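Local coordinates for regulatory protein BLAR1 (Bacillus licheniformis, PDB 1NRF) that senses beta-lactam antibiotics outside the cell through its penicillin-binding C-terminal domain, the part present here, and probably relays the signal across the membrane after serine acylation, at residues 84-98 with 101-115. Sequence-based numbering, arbitrary orientation.
Sequences SHMTWDGTQYPYKEW and DQDLFSAMSSSTTWY
Trp-114 and Tyr-115, at the start of helix 113-123, pack against Met-86 of the loop 84-98; Trp-114 also meets Trp-88, Tyr-93 and Trp-98, and Tyr-115 meets Ser-84. Among the aromatic contacts, Met-86 lies between the two: SD approaches Trp-114 obliquely, 3.6 Å from its CZ3, and stands over the face of Tyr-115, 4.2 Å from the ring centroid, a Met-aromatic contact, while the bend at chi3 (-71°) carries CE over the same face in a CH-pi contact, 4.0 Å from that centroid. CB of Trp-88 touches CZ2 and CH2 of Trp-114 obliquely, and Tyr-93 lies nearly parallel to its pyrrole ring (planes 14° apart) but slid aside, with little overlap. Trp-98 turns one face to the backbone of Thr-112, whose CA sits 3.6 Å from the centroid of its five-membered ring in a CH-pi contact; Thr-113 borders the far end of the same indole.

Hydrogen bonds tie the loop at Trp-98, at Ser-84 and, between them in sequence, at Met-86. Trp-114 NE1 gives a bond of 2.8 Å to Trp-98 O, which lies in the indole plane, although the donor stands above the carbonyl plane. Tyr-115 OH donates to Ser-84 O in the carbonyl plane, on a lone pair, at 2.6 Å. Ser-84 OG in turn accepts a bond from Leu-104 N at 3.2 Å, nearly straight (164°), at the start of helix 104-110; the same N-H also bonds weakly to Asp-103 OD2. Met-86 and Gln-102 form a single antiparallel hydrogen-bonded bridge.

Helix 104-110 closes in a Schellman motif at Ser-111, whose OG bonds to Lys-200 of strand 195-205 and lies beside Ser-63, the probable acylation site of this penicillin-binding fold. The loop packs against residues 101-104, the C-terminal end of helix 104-110 and the first turn of helix 113-123; Leu-104 and Met-108 reach helices 66-76 and 177-187.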
ATOM      1  N   SER A  84     -16.744 -10.031  -8.626  1.00 54.30           N
ATOM      2  CA  SER A  84     -15.328  -9.754  -8.826  1.00 53.66           C
ATOM      3  C   SER A  84     -14.598 -11.083  -8.926  1.00 52.70           C
ATOM      4  O   SER A  84     -13.370 -11.125  -8.946  1.00 50.84           O
ATOM      5  CB  SER A  84     -14.764  -8.938  -7.658  1.00 53.44           C
ATOM      6  OG  SER A  84     -14.788  -9.682  -6.451  1.00 51.53           O
ATOM      7  N   HIS A  85     -15.372 -12.165  -8.986  1.00 53.04           N
ATOM      8  CA  HIS A  85     -14.814 -13.509  -9.083  1.00 52.87           C
ATOM      9  C   HIS A  85     -14.010 -13.671 -10.365  1.00 51.93           C
ATOM     10  O   HIS A  85     -14.359 -13.112 -11.402  1.00 51.83           O
ATOM     11  CB  HIS A  85     -15.928 -14.562  -9.026  1.00 53.60           C
ATOM     12  CG  HIS A  85     -15.419 -15.970  -9.022  1.00 55.05           C
ATOM     13  ND1 HIS A  85     -15.062 -16.637 -10.175  1.00 56.30           N
ATOM     14  CD2 HIS A  85     -15.142 -16.813  -7.999  1.00 54.87           C
ATOM     15  CE1 HIS A  85     -14.585 -17.829  -9.862  1.00 56.32           C
ATOM     16  NE2 HIS A  85     -14.622 -17.960  -8.548  1.00 56.58           N
ATOM     17  N   MET A  86     -12.936 -14.447 -10.289  1.00 51.22           N
ATOM     18  CA  MET A  86     -12.068 -14.657 -11.436  1.00 51.78           C
ATOM     19  C   MET A  86     -11.433 -16.047 -11.343  1.00 53.29           C
ATOM     20  O   MET A  86     -10.515 -16.269 -10.551  1.00 53.26           O
ATOM     21  CB  MET A  86     -10.987 -13.563 -11.439  1.00 49.91           C
ATOM     22  CG  MET A  86     -10.167 -13.438 -12.708  1.00 48.53           C
ATOM     23  SD  MET A  86      -8.909 -12.126 -12.610  1.00 43.79           S
ATOM     24  CE  MET A  86      -9.924 -10.661 -12.644  1.00 44.28           C
ATOM     25  N   THR A  87     -11.931 -16.987 -12.141  1.00 55.14           N
ATOM     26  CA  THR A  87     -11.390 -18.346 -12.137  1.00 56.16           C
ATOM     27  C   THR A  87      -9.925 -18.328 -12.552  1.00 56.68           C
ATOM     28  O   THR A  87      -9.513 -17.527 -13.391  1.00 55.34           O
ATOM     29  CB  THR A  87     -12.171 -19.281 -13.102  1.00 57.02           C
ATOM     30  OG1 THR A  87     -13.532 -19.395 -12.664  1.00 56.53           O
ATOM     31  CG2 THR A  87     -11.537 -20.671 -13.139  1.00 55.54           C
ATOM     32  N   TRP A  88      -9.134 -19.217 -11.964  1.00 58.82           N
ATOM     33  CA  TRP A  88      -7.723 -19.255 -12.293  1.00 61.54           C
ATOM     34  C   TRP A  88      -7.362 -20.309 -13.343  1.00 61.78           C
ATOM     35  O   TRP A  88      -7.860 -21.436 -13.330  1.00 60.06           O
ATOM     36  CB  TRP A  88      -6.890 -19.453 -11.020  1.00 63.12           C
ATOM     37  CG  TRP A  88      -6.920 -20.825 -10.474  1.00 63.78           C
ATOM     38  CD1 TRP A  88      -8.012 -21.512 -10.041  1.00 64.77           C
ATOM     39  CD2 TRP A  88      -5.797 -21.696 -10.299  1.00 64.26           C
ATOM     40  NE1 TRP A  88      -7.642 -22.765  -9.606  1.00 65.82           N
ATOM     41  CE2 TRP A  88      -6.287 -22.904  -9.753  1.00 64.37           C
ATOM     42  CE3 TRP A  88      -4.424 -21.573 -10.550  1.00 63.61           C
ATOM     43  CZ2 TRP A  88      -5.453 -23.984  -9.455  1.00 64.86           C
ATOM     44  CZ3 TRP A  88      -3.596 -22.645 -10.253  1.00 64.63           C
ATOM     45  CH2 TRP A  88      -4.115 -23.837  -9.710  1.00 65.50           C
ATOM     46  N   ASP A  89      -6.486 -19.896 -14.256  1.00 62.36           N
ATOM     47  CA  ASP A  89      -6.003 -20.724 -15.349  1.00 62.74           C
ATOM     48  C   ASP A  89      -5.829 -22.168 -14.909  1.00 62.78           C
ATOM     49  O   ASP A  89      -6.614 -23.047 -15.257  1.00 63.13           O
ATOM     50  CB  ASP A  89      -4.652 -20.192 -15.833  1.00 62.27           C
ATOM     51  CG  ASP A  89      -4.520 -18.689 -15.661  1.00 63.22           C
ATOM     52  OD1 ASP A  89      -4.508 -18.206 -14.503  1.00 61.28           O
ATOM     53  OD2 ASP A  89      -4.429 -17.991 -16.693  1.00 62.97           O
ATOM     54  N   GLY A  90      -4.779 -22.387 -14.131  1.00 62.53           N
ATOM     55  CA  GLY A  90      -4.450 -23.707 -13.639  1.00 61.92           C
ATOM     56  C   GLY A  90      -2.957 -23.663 -13.412  1.00 61.75           C
ATOM     57  O   GLY A  90      -2.330 -24.650 -13.022  1.00 61.96           O
ATOM     58  N   THR A  91      -2.396 -22.484 -13.673  1.00 61.54           N
ATOM     59  CA  THR A  91      -0.972 -22.227 -13.509  1.00 61.30           C
ATOM     60  C   THR A  91      -0.536 -22.487 -12.074  1.00 60.73           C
ATOM     61  O   THR A  91      -1.101 -21.931 -11.136  1.00 59.84           O
ATOM     62  CB  THR A  91      -0.633 -20.763 -13.850  1.00 61.77           C
ATOM     63  OG1 THR A  91      -1.012 -20.485 -15.206  1.00 61.33           O
ATOM     64  CG2 THR A  91       0.864 -20.503 -13.664  1.00 60.19           C
ATOM     65  N   GLN A  92       0.472 -23.336 -11.915  1.00 61.24           N
ATOM     66  CA  GLN A  92       0.998 -23.669 -10.599  1.00 61.13           C
ATOM     67  C   GLN A  92       1.979 -22.566 -10.191  1.00 60.03           C
ATOM     68  O   GLN A  92       3.177 -22.668 -10.453  1.00 59.70           O
ATOM     69  CB  GLN A  92       1.718 -25.026 -10.653  1.00 62.83           C
ATOM     70  CG  GLN A  92       2.000 -25.672  -9.295  1.00 66.89           C
ATOM     71  CD  GLN A  92       2.932 -26.886  -9.385  1.00 68.83           C
ATOM     72  OE1 GLN A  92       3.159 -27.586  -8.395  1.00 69.51           O
ATOM     73  NE2 GLN A  92       3.479 -27.131 -10.571  1.00 69.36           N
ATOM     74  N   TYR A  93       1.468 -21.503  -9.573  1.00 58.91           N
ATOM     75  CA  TYR A  93       2.325 -20.401  -9.134  1.00 58.15           C
ATOM     76  C   TYR A  93       3.118 -20.818  -7.893  1.00 57.56           C
ATOM     77  O   TYR A  93       2.723 -21.738  -7.174  1.00 57.59           O
ATOM     78  CB  TYR A  93       1.499 -19.142  -8.828  1.00 56.10           C
ATOM     79  CG  TYR A  93       0.801 -18.553 -10.037  1.00 54.11           C
ATOM     80  CD1 TYR A  93      -0.525 -18.881 -10.334  1.00 53.26           C
ATOM     81  CD2 TYR A  93       1.473 -17.688 -10.902  1.00 52.94           C
ATOM     82  CE1 TYR A  93      -1.163 -18.364 -11.463  1.00 51.36           C
ATOM     83  CE2 TYR A  93       0.843 -17.168 -12.033  1.00 51.59           C
ATOM     84  CZ  TYR A  93      -0.473 -17.512 -12.306  1.00 51.01           C
ATOM     85  OH  TYR A  93      -1.091 -17.021 -13.429  1.00 51.65           O
ATOM     86  N   PRO A  94       4.254 -20.147  -7.634  1.00 57.67           N
ATOM     87  CA  PRO A  94       5.121 -20.438  -6.482  1.00 57.05           C
ATOM     88  C   PRO A  94       4.440 -20.305  -5.118  1.00 55.92           C
ATOM     89  O   PRO A  94       5.024 -20.648  -4.096  1.00 55.74           O
ATOM     90  CB  PRO A  94       6.261 -19.433  -6.647  1.00 57.07           C
ATOM     91  CG  PRO A  94       6.307 -19.205  -8.130  1.00 57.25           C
ATOM     92  CD  PRO A  94       4.850 -19.097  -8.478  1.00 56.74           C
ATOM     93  N   TYR A  95       3.204 -19.816  -5.108  1.00 55.78           N
ATOM     94  CA  TYR A  95       2.469 -19.616  -3.862  1.00 56.26           C
ATOM     95  C   TYR A  95       1.112 -20.296  -3.947  1.00 56.29           C
ATOM     96  O   TYR A  95       0.285 -19.951  -4.788  1.00 56.52           O
ATOM     97  CB  TYR A  95       2.325 -18.113  -3.611  1.00 56.43           C
ATOM     98  CG  TYR A  95       3.592 -17.388  -3.990  1.00 57.86           C
ATOM     99  CD1 TYR A  95       3.797 -16.949  -5.301  1.00 57.98           C
ATOM    100  CD2 TYR A  95       4.651 -17.282  -3.087  1.00 59.39           C
ATOM    101  CE1 TYR A  95       5.026 -16.439  -5.706  1.00 58.88           C
ATOM    102  CE2 TYR A  95       5.886 -16.775  -3.481  1.00 59.45           C
ATOM    103  CZ  TYR A  95       6.069 -16.364  -4.792  1.00 59.88           C
ATOM    104  OH  TYR A  95       7.305 -15.921  -5.198  1.00 60.50           O
ATOM    105  N   LYS A  96       0.890 -21.264  -3.064  1.00 55.90           N
ATOM    106  CA  LYS A  96      -0.351 -22.029  -3.065  1.00 56.16           C
ATOM    107  C   LYS A  96      -1.653 -21.221  -2.950  1.00 55.82           C
ATOM    108  O   LYS A  96      -2.727 -21.700  -3.336  1.00 54.94           O
ATOM    109  CB  LYS A  96      -0.306 -23.090  -1.962  1.00 55.62           C
ATOM    110  CG  LYS A  96      -0.802 -24.442  -2.434  1.00 56.50           C
ATOM    111  CD  LYS A  96      -1.637 -25.142  -1.381  1.00 58.03           C
ATOM    112  CE  LYS A  96      -2.377 -26.323  -1.991  1.00 59.63           C
ATOM    113  NZ  LYS A  96      -3.339 -26.952  -1.040  1.00 61.03           N
ATOM    114  N   GLU A  97      -1.566 -19.997  -2.436  1.00 55.94           N
ATOM    115  CA  GLU A  97      -2.758 -19.165  -2.273  1.00 55.45           C
ATOM    116  C   GLU A  97      -3.230 -18.522  -3.569  1.00 54.02           C
ATOM    117  O   GLU A  97      -4.374 -18.087  -3.677  1.00 53.23           O
ATOM    118  CB  GLU A  97      -2.502 -18.084  -1.225  1.00 57.77           C
ATOM    119  CG  GLU A  97      -2.327 -18.630   0.178  1.00 61.86           C
ATOM    120  CD  GLU A  97      -2.321 -17.537   1.229  1.00 65.11           C
ATOM    121  OE1 GLU A  97      -2.449 -17.866   2.430  1.00 67.61           O
ATOM    122  OE2 GLU A  97      -2.184 -16.351   0.854  1.00 66.78           O
ATOM    123  N   TRP A  98      -2.340 -18.454  -4.549  1.00 52.81           N
ATOM    124  CA  TRP A  98      -2.676 -17.878  -5.843  1.00 52.32           C
ATOM    125  C   TRP A  98      -3.374 -18.948  -6.681  1.00 53.03           C
ATOM    126  O   TRP A  98      -4.220 -18.643  -7.528  1.00 51.90           O
ATOM    127  CB  TRP A  98      -1.401 -17.432  -6.571  1.00 51.09           C
ATOM    128  CG  TRP A  98      -0.679 -16.247  -5.967  1.00 49.90           C
ATOM    129  CD1 TRP A  98      -0.862 -15.705  -4.721  1.00 49.47           C
ATOM    130  CD2 TRP A  98       0.359 -15.478  -6.587  1.00 48.87           C
ATOM    131  NE1 TRP A  98      -0.004 -14.647  -4.533  1.00 46.90           N
ATOM    132  CE2 TRP A  98       0.756 -14.486  -5.661  1.00 48.04           C
ATOM    133  CE3 TRP A  98       0.994 -15.530  -7.838  1.00 47.48           C
ATOM    134  CZ2 TRP A  98       1.759 -13.557  -5.948  1.00 47.19           C
ATOM    135  CZ3 TRP A  98       1.989 -14.609  -8.122  1.00 43.46           C
ATOM    136  CH2 TRP A  98       2.362 -13.635  -7.181  1.00 46.60           C
ATOM    137  N   ASP A 101      -9.459 -20.197  -7.321  1.00 55.63           N
ATOM    138  CA  ASP A 101     -10.357 -19.127  -7.740  1.00 55.33           C
ATOM    139  C   ASP A 101     -10.222 -17.930  -6.808  1.00 53.47           C
ATOM    140  O   ASP A 101     -10.366 -18.039  -5.589  1.00 52.77           O
ATOM    141  CB  ASP A 101     -11.808 -19.623  -7.785  1.00 56.85           C
ATOM    142  CG  ASP A 101     -12.044 -20.630  -8.909  1.00 58.77           C
ATOM    143  OD1 ASP A 101     -11.601 -20.360 -10.046  1.00 56.67           O
ATOM    144  OD2 ASP A 101     -12.675 -21.684  -8.658  1.00 60.61           O
ATOM    145  N   GLN A 102      -9.931 -16.777  -7.394  1.00 51.71           N
ATOM    146  CA  GLN A 102      -9.743 -15.576  -6.606  1.00 48.82           C
ATOM    147  C   GLN A 102     -10.941 -14.657  -6.574  1.00 47.07           C
ATOM    148  O   GLN A 102     -11.888 -14.791  -7.346  1.00 45.89           O
ATOM    149  CB  GLN A 102      -8.520 -14.804  -7.106  1.00 48.46           C
ATOM    150  CG  GLN A 102      -7.211 -15.540  -6.892  1.00 49.09           C
ATOM    151  CD  GLN A 102      -6.843 -15.684  -5.425  1.00 48.35           C
ATOM    152  OE1 GLN A 102      -6.016 -16.522  -5.062  1.00 49.09           O
ATOM    153  NE2 GLN A 102      -7.442 -14.857  -4.580  1.00 48.39           N
ATOM    154  N   ASP A 103     -10.865 -13.711  -5.653  1.00 46.01           N
ATOM    155  CA  ASP A 103     -11.899 -12.718  -5.445  1.00 44.47           C
ATOM    156  C   ASP A 103     -11.138 -11.412  -5.224  1.00 43.05           C
ATOM    157  O   ASP A 103      -9.954 -11.450  -4.903  1.00 42.35           O
ATOM    158  CB  ASP A 103     -12.688 -13.092  -4.194  1.00 44.90           C
ATOM    159  CG  ASP A 103     -13.978 -12.344  -4.080  1.00 44.13           C
ATOM    160  OD1 ASP A 103     -14.697 -12.565  -3.086  1.00 45.18           O
ATOM    161  OD2 ASP A 103     -14.280 -11.543  -4.986  1.00 47.18           O
ATOM    162  N   LEU A 104     -11.788 -10.267  -5.414  1.00 42.55           N
ATOM    163  CA  LEU A 104     -11.106  -8.994  -5.172  1.00 42.14           C
ATOM    164  C   LEU A 104     -10.591  -9.029  -3.738  1.00 41.20           C
ATOM    165  O   LEU A 104      -9.422  -8.755  -3.483  1.00 40.35           O
ATOM    166  CB  LEU A 104     -12.061  -7.806  -5.333  1.00 40.88           C
ATOM    167  CG  LEU A 104     -11.539  -6.459  -4.810  1.00 38.58           C
ATOM    168  CD1 LEU A 104     -10.373  -5.968  -5.672  1.00 35.49           C
ATOM    169  CD2 LEU A 104     -12.677  -5.445  -4.814  1.00 36.15           C
ATOM    170  N   PHE A 105     -11.481  -9.392  -2.818  1.00 41.78           N
ATOM    171  CA  PHE A 105     -11.154  -9.482  -1.399  1.00 43.20           C
ATOM    172  C   PHE A 105     -10.125 -10.566  -1.067  1.00 43.10           C
ATOM    173  O   PHE A 105      -9.310 -10.393  -0.150  1.00 42.27           O
ATOM    174  CB  PHE A 105     -12.427  -9.714  -0.587  1.00 45.78           C
ATOM    175  CG  PHE A 105     -13.199  -8.461  -0.303  1.00 50.56           C
ATOM    176  CD1 PHE A 105     -13.471  -7.547  -1.319  1.00 53.38           C
ATOM    177  CD2 PHE A 105     -13.657  -8.186   0.983  1.00 52.18           C
ATOM    178  CE1 PHE A 105     -14.190  -6.375  -1.060  1.00 53.92           C
ATOM    179  CE2 PHE A 105     -14.376  -7.020   1.256  1.00 52.85           C
ATOM    180  CZ  PHE A 105     -14.643  -6.112   0.231  1.00 53.77           C
ATOM    181  N   SER A 106     -10.153 -11.685  -1.793  1.00 41.16           N
ATOM    182  CA  SER A 106      -9.180 -12.742  -1.528  1.00 39.58           C
ATOM    183  C   SER A 106      -7.822 -12.410  -2.171  1.00 38.30           C
ATOM    184  O   SER A 106      -6.762 -12.726  -1.621  1.00 37.44           O
ATOM    185  CB  SER A 106      -9.699 -14.103  -2.026  1.00 38.29           C
ATOM    186  OG  SER A 106      -9.749 -14.192  -3.438  1.00 35.29           O
ATOM    187  N   ALA A 107      -7.861 -11.749  -3.324  1.00 36.57           N
ATOM    188  CA  ALA A 107      -6.646 -11.383  -4.039  1.00 35.78           C
ATOM    189  C   ALA A 107      -5.815 -10.369  -3.251  1.00 35.05           C
ATOM    190  O   ALA A 107      -4.584 -10.411  -3.280  1.00 32.80           O
ATOM    191  CB  ALA A 107      -7.000 -10.827  -5.420  1.00 34.58           C
ATOM    192  N   MET A 108      -6.502  -9.461  -2.559  1.00 35.24           N
ATOM    193  CA  MET A 108      -5.850  -8.445  -1.744  1.00 35.49           C
ATOM    194  C   MET A 108      -5.152  -9.063  -0.541  1.00 35.73           C
ATOM    195  O   MET A 108      -3.958  -8.845  -0.330  1.00 36.88           O
ATOM    196  CB  MET A 108      -6.867  -7.418  -1.236  1.00 34.29           C
ATOM    197  CG  MET A 108      -7.107  -6.257  -2.174  1.00 36.03           C
ATOM    198  SD  MET A 108      -5.708  -5.086  -2.332  1.00 27.53           S
ATOM    199  CE  MET A 108      -6.590  -3.740  -3.113  1.00 32.07           C
ATOM    200  N   SER A 109      -5.909  -9.817   0.254  1.00 34.50           N
ATOM    201  CA  SER A 109      -5.359 -10.455   1.451  1.00 34.86           C
ATOM    202  C   SER A 109      -4.165 -11.303   1.089  1.00 34.98           C
ATOM    203  O   SER A 109      -3.158 -11.318   1.790  1.00 37.35           O
ATOM    204  CB  SER A 109      -6.394 -11.363   2.114  1.00 33.81           C
ATOM    205  OG  SER A 109      -7.654 -10.735   2.195  1.00 36.16           O
ATOM    206  N   SER A 110      -4.282 -12.001  -0.029  1.00 34.83           N
ATOM    207  CA  SER A 110      -3.235 -12.893  -0.472  1.00 34.63           C
ATOM    208  C   SER A 110      -2.246 -12.280  -1.462  1.00 34.29           C
ATOM    209  O   SER A 110      -1.239 -12.901  -1.810  1.00 31.67           O
ATOM    210  CB  SER A 110      -3.890 -14.141  -1.056  1.00 35.21           C
ATOM    211  OG  SER A 110      -4.733 -14.737  -0.076  1.00 35.25           O
ATOM    212  N   SER A 111      -2.511 -11.053  -1.893  1.00 34.43           N
ATOM    213  CA  SER A 111      -1.632 -10.408  -2.856  1.00 37.20           C
ATOM    214  C   SER A 111      -1.501 -11.317  -4.074  1.00 38.05           C
ATOM    215  O   SER A 111      -0.414 -11.471  -4.633  1.00 38.55           O
ATOM    216  CB  SER A 111      -0.241 -10.162  -2.254  1.00 35.89           C
ATOM    217  OG  SER A 111      -0.284  -9.171  -1.246  1.00 35.45           O
ATOM    218  N   THR A 112      -2.609 -11.941  -4.460  1.00 39.38           N
ATOM    219  CA  THR A 112      -2.615 -12.817  -5.623  1.00 39.42           C
ATOM    220  C   THR A 112      -2.394 -11.890  -6.795  1.00 36.91           C
ATOM    221  O   THR A 112      -3.326 -11.292  -7.322  1.00 37.11           O
ATOM    222  CB  THR A 112      -3.959 -13.541  -5.775  1.00 42.07           C
ATOM    223  OG1 THR A 112      -4.155 -14.406  -4.648  1.00 46.40           O
ATOM    224  CG2 THR A 112      -3.980 -14.366  -7.055  1.00 44.38           C
ATOM    225  N   THR A 113      -1.131 -11.772  -7.178  1.00 36.37           N
ATOM    226  CA  THR A 113      -0.708 -10.898  -8.257  1.00 34.31           C
ATOM    227  C   THR A 113      -1.401 -11.095  -9.588  1.00 33.56           C
ATOM    228  O   THR A 113      -1.797 -10.110 -10.211  1.00 31.88           O
ATOM    229  CB  THR A 113       0.813 -11.007  -8.461  1.00 34.13           C
ATOM    230  OG1 THR A 113       1.478 -10.597  -7.256  1.00 35.32           O
ATOM    231  CG2 THR A 113       1.269 -10.113  -9.606  1.00 35.94           C
ATOM    232  N   TRP A 114      -1.568 -12.346 -10.028  1.00 32.93           N
ATOM    233  CA  TRP A 114      -2.202 -12.587 -11.324  1.00 32.06           C
ATOM    234  C   TRP A 114      -3.585 -11.963 -11.456  1.00 31.97           C
ATOM    235  O   TRP A 114      -3.980 -11.548 -12.543  1.00 31.50           O
ATOM    236  CB  TRP A 114      -2.266 -14.091 -11.658  1.00 31.56           C
ATOM    237  CG  TRP A 114      -3.157 -14.957 -10.785  1.00 30.22           C
ATOM    238  CD1 TRP A 114      -2.751 -15.819  -9.809  1.00 29.19           C
ATOM    239  CD2 TRP A 114      -4.581 -15.107 -10.885  1.00 26.75           C
ATOM    240  NE1 TRP A 114      -3.827 -16.505  -9.307  1.00 30.49           N
ATOM    241  CE2 TRP A 114      -4.962 -16.089  -9.950  1.00 27.44           C
ATOM    242  CE3 TRP A 114      -5.572 -14.509 -11.680  1.00 27.84           C
ATOM    243  CZ2 TRP A 114      -6.296 -16.495  -9.785  1.00 27.39           C
ATOM    244  CZ3 TRP A 114      -6.903 -14.913 -11.517  1.00 25.36           C
ATOM    245  CH2 TRP A 114      -7.248 -15.898 -10.575  1.00 27.03           C
ATOM    246  N   TYR A 115      -4.308 -11.874 -10.344  1.00 33.51           N
ATOM    247  CA  TYR A 115      -5.654 -11.297 -10.348  1.00 34.42           C
ATOM    248  C   TYR A 115      -5.673  -9.837 -10.802  1.00 35.17           C
ATOM    249  O   TYR A 115      -6.455  -9.456 -11.671  1.00 33.43           O
ATOM    250  CB  TYR A 115      -6.269 -11.405  -8.952  1.00 34.06           C
ATOM    251  CG  TYR A 115      -7.671 -10.850  -8.849  1.00 33.56           C
ATOM    252  CD1 TYR A 115      -7.898  -9.477  -8.803  1.00 30.87           C
ATOM    253  CD2 TYR A 115      -8.777 -11.707  -8.819  1.00 31.58           C
ATOM    254  CE1 TYR A 115      -9.189  -8.976  -8.730  1.00 32.50           C
ATOM    255  CE2 TYR A 115     -10.066 -11.215  -8.743  1.00 27.63           C
ATOM    256  CZ  TYR A 115     -10.268  -9.855  -8.700  1.00 30.93           C
ATOM    257  OH  TYR A 115     -11.551  -9.367  -8.619  1.00 34.12           O
TER